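Local coordinates for AcrH (Aeromonas hydrophila, PDB 3WXX), which probably acts as the type III secretion chaperone of the translocator AopB, holding it in a complex before the translocon is assembled, at residues A[13-18]-A[52-57]. The protein carries 1 engineered substitution. Sequence-based numbering, arbitrary orientation.
Sequences GTLAML and LCVLDH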
ATOM      1  N   GLY A  13       5.782  -7.674 -12.343  1.00 39.48           N
ATOM      2  CA  GLY A  13       6.573  -6.539 -12.727  1.00 44.76           C
ATOM      3  C   GLY A  13       6.068  -5.239 -12.093  1.00 48.20           C
ATOM      4  O   GLY A  13       4.872  -5.102 -11.710  1.00 57.53           O
ATOM      5  N   THR A  14       6.999  -4.294 -12.013  1.00 47.17           N
ATOM      6  CA  THR A  14       6.802  -3.013 -11.388  1.00 47.11           C
ATOM      7  C   THR A  14       7.119  -1.889 -12.333  1.00 46.20           C
ATOM      8  O   THR A  14       7.781  -2.085 -13.325  1.00 57.62           O
ATOM      9  CB  THR A  14       7.732  -2.863 -10.209  1.00 41.62           C
ATOM     10  OG1 THR A  14       9.021  -2.528 -10.695  1.00 41.83           O
ATOM     11  CG2 THR A  14       7.812  -4.165  -9.447  1.00 45.00           C
ATOM     12  N   LEU A  15       6.679  -0.702 -11.969  1.00 50.22           N
ATOM     13  CA  LEU A  15       6.984   0.516 -12.712  1.00 55.37           C
ATOM     14  C   LEU A  15       8.490   0.814 -12.784  1.00 56.91           C
ATOM     15  O   LEU A  15       8.964   1.360 -13.761  1.00 60.09           O
ATOM     16  CB  LEU A  15       6.275   1.707 -12.066  1.00 51.24           C
ATOM     17  CG  LEU A  15       6.345   3.061 -12.745  1.00 48.47           C
ATOM     18  CD1 LEU A  15       5.608   3.056 -14.051  1.00 48.60           C
ATOM     19  CD2 LEU A  15       5.731   4.101 -11.830  1.00 53.02           C
ATOM     20  N   ALA A  16       9.237   0.445 -11.763  1.00 58.56           N
ATOM     21  CA  ALA A  16      10.669   0.661 -11.790  1.00 58.46           C
ATOM     22  C   ALA A  16      11.237  -0.099 -12.975  1.00 60.83           C
ATOM     23  O   ALA A  16      11.931   0.453 -13.815  1.00 64.71           O
ATOM     24  CB  ALA A  16      11.314   0.173 -10.491  1.00 54.80           C
HETATM   25  N   MSE A  17      10.943  -1.382 -13.009  1.00 56.86           N
HETATM   26  CA  MSE A  17      11.410  -2.247 -14.074  1.00 61.77           C
HETATM   27  C   MSE A  17      11.055  -1.689 -15.433  1.00 65.13           C
HETATM   28  O   MSE A  17      11.848  -1.736 -16.374  1.00 55.65           O
HETATM   29  CB  MSE A  17      10.768  -3.618 -13.875  1.00 58.07           C
HETATM   30  CG  MSE A  17      11.508  -4.382 -12.798  1.00 55.31           C
HETATM   31 SE   MSE A  17      10.454  -5.997 -12.448  1.00 64.23          SE
HETATM   32  CE  MSE A  17      11.304  -6.412 -10.716  1.00 57.28           C
ATOM     33  N   LEU A  18       9.835  -1.188 -15.540  1.00 66.71           N
ATOM     34  CA  LEU A  18       9.325  -0.752 -16.809  1.00 66.81           C
ATOM     35  C   LEU A  18      10.150   0.410 -17.297  1.00 66.98           C
ATOM     36  O   LEU A  18      10.441   0.488 -18.471  1.00 71.09           O
ATOM     37  CB  LEU A  18       7.883  -0.316 -16.671  1.00 64.08           C
ATOM     38  CG  LEU A  18       6.933  -0.813 -17.729  1.00 66.31           C
ATOM     39  CD1 LEU A  18       6.874  -2.326 -17.740  1.00 68.64           C
ATOM     40  CD2 LEU A  18       5.566  -0.236 -17.414  1.00 65.08           C
ATOM     41  N   LEU A  52       8.191   6.078  -4.139  1.00 46.04           N
ATOM     42  CA  LEU A  52       8.805   4.750  -4.003  1.00 46.50           C
ATOM     43  C   LEU A  52       7.755   3.606  -4.060  1.00 44.78           C
ATOM     44  O   LEU A  52       7.946   2.620  -4.769  1.00 40.04           O
ATOM     45  CB  LEU A  52       9.580   4.674  -2.688  1.00 45.21           C
ATOM     46  CG  LEU A  52      10.797   5.579  -2.582  1.00 48.18           C
ATOM     47  CD1 LEU A  52      11.322   5.669  -1.168  1.00 49.02           C
ATOM     48  CD2 LEU A  52      11.857   5.055  -3.496  1.00 48.09           C
ATOM     49  N   CYS A  53       6.664   3.760  -3.307  1.00 37.75           N
ATOM     50  CA  CYS A  53       5.637   2.763  -3.269  1.00 35.45           C
ATOM     51  C   CYS A  53       5.042   2.520  -4.623  1.00 38.34           C
ATOM     52  O   CYS A  53       4.634   1.422  -4.951  1.00 43.14           O
ATOM     53  CB  CYS A  53       4.548   3.153  -2.285  1.00 35.40           C
ATOM     54  SG  CYS A  53       5.058   3.009  -0.578  1.00 37.00           S
ATOM     55  N   VAL A  54       4.968   3.559  -5.424  1.00 47.76           N
ATOM     56  CA  VAL A  54       4.468   3.424  -6.800  1.00 49.85           C
ATOM     57  C   VAL A  54       5.533   2.777  -7.711  1.00 46.15           C
ATOM     58  O   VAL A  54       5.198   2.002  -8.575  1.00 44.48           O
ATOM     59  CB  VAL A  54       4.011   4.798  -7.330  1.00 53.33           C
ATOM     60  CG1 VAL A  54       3.891   4.787  -8.834  1.00 61.55           C
ATOM     61  CG2 VAL A  54       2.692   5.202  -6.693  1.00 55.42           C
ATOM     62  N   LEU A  55       6.802   3.116  -7.503  1.00 47.51           N
ATOM     63  CA  LEU A  55       7.909   2.566  -8.306  1.00 46.59           C
ATOM     64  C   LEU A  55       8.133   1.093  -8.064  1.00 44.56           C
ATOM     65  O   LEU A  55       8.398   0.356  -9.001  1.00 46.29           O
ATOM     66  CB  LEU A  55       9.209   3.344  -8.046  1.00 48.45           C
ATOM     67  CG  LEU A  55       9.186   4.741  -8.675  1.00 47.94           C
ATOM     68  CD1 LEU A  55      10.231   5.652  -8.081  1.00 46.51           C
ATOM     69  CD2 LEU A  55       9.352   4.642 -10.178  1.00 48.08           C
ATOM     70  N   ASP A  56       8.009   0.659  -6.819  1.00 42.34           N
ATOM     71  CA  ASP A  56       8.052  -0.761  -6.516  1.00 44.67           C
ATOM     72  C   ASP A  56       6.975  -1.061  -5.458  1.00 43.06           C
ATOM     73  O   ASP A  56       7.165  -0.795  -4.286  1.00 48.56           O
ATOM     74  CB  ASP A  56       9.445  -1.169  -6.047  1.00 49.14           C
ATOM     75  CG  ASP A  56       9.591  -2.689  -5.768  1.00 53.69           C
ATOM     76  OD1 ASP A  56       8.603  -3.417  -5.546  1.00 55.10           O
ATOM     77  OD2 ASP A  56      10.750  -3.146  -5.712  1.00 63.82           O
ATOM     78  N   HIS A  57       5.870  -1.655  -5.879  1.00 38.01           N
ATOM     79  CA  HIS A  57       4.730  -1.767  -5.019  1.00 43.18           C
ATOM     80  C   HIS A  57       4.727  -3.088  -4.280  1.00 39.40           C
ATOM     81  O   HIS A  57       3.684  -3.518  -3.758  1.00 33.69           O
ATOM     82  CB  HIS A  57       3.424  -1.518  -5.803  1.00 43.74           C
ATOM     83  CG  HIS A  57       3.126  -2.537  -6.873  1.00 47.44           C
ATOM     84  ND1 HIS A  57       3.587  -2.427  -8.164  1.00 46.43           N
ATOM     85  CD2 HIS A  57       2.364  -3.654  -6.853  1.00 51.33           C
ATOM     86  CE1 HIS A  57       3.130  -3.427  -8.894  1.00 45.01           C
ATOM     87  NE2 HIS A  57       2.369  -4.179  -8.127  1.00 50.93           N
TER
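Ala-16 N donates to Leu-55 O at 2.9 Å, so the first turn of helix 15-18 docks on the C-terminal end of helix 42-55. The N-H is moderately bent (N-H...O angle 141°) and reaches a lone pair in the carbonyl plane. Thr-14 OG1 adds a weak, long bond to the same oxygen, 3.4 Å from Leu-55 O. Thr-14 is the N-cap of helix 15-18, and its OG1 accepts from Met-17 N at 3.2 Å along a nearly straight N-H (176°). The place of this hydroxyl between the backbone N and carbonyl carbon of Thr-14 (chi1 79°) lets it face both the open helix turn and the neighbouring helix end.

Apolar contacts flank this polar centre. Leu-15, with CG anti to the backbone N, lies alongside Val-54, and its CD2 branch meets Val-54 CG1 at 3.6 Å and Leu-55 CD2 at 4.0 Å. Leu-55 also packs on Leu-26 and Leu-29 of helix 23-38 and on Ala-32 of the AopB chain, while Leu-15 touches Thr-198 of AopB. Thr-14 CG2 comes near Asp-56 OD1, which accepts from Tyr-58 N.

The His-57 ring brings CE1 obliquely to within 3.7 Å of Gly-13 O. Gly-13, Leu-9 and Tyr-58 are magnesium-binding positions seen in a structure of this protein, though no ion is modelled with this chain; His-57 lies close to the latter two.

A carbonyl from the last turn of one helix thus meets the backbone N-H and capping hydroxyl of another helix's start. Each end meets polar needs of the other within a buried contact, tying the N-terminal region to the end of helix 42-55, which packs on helix 23-38 beside bound AopB.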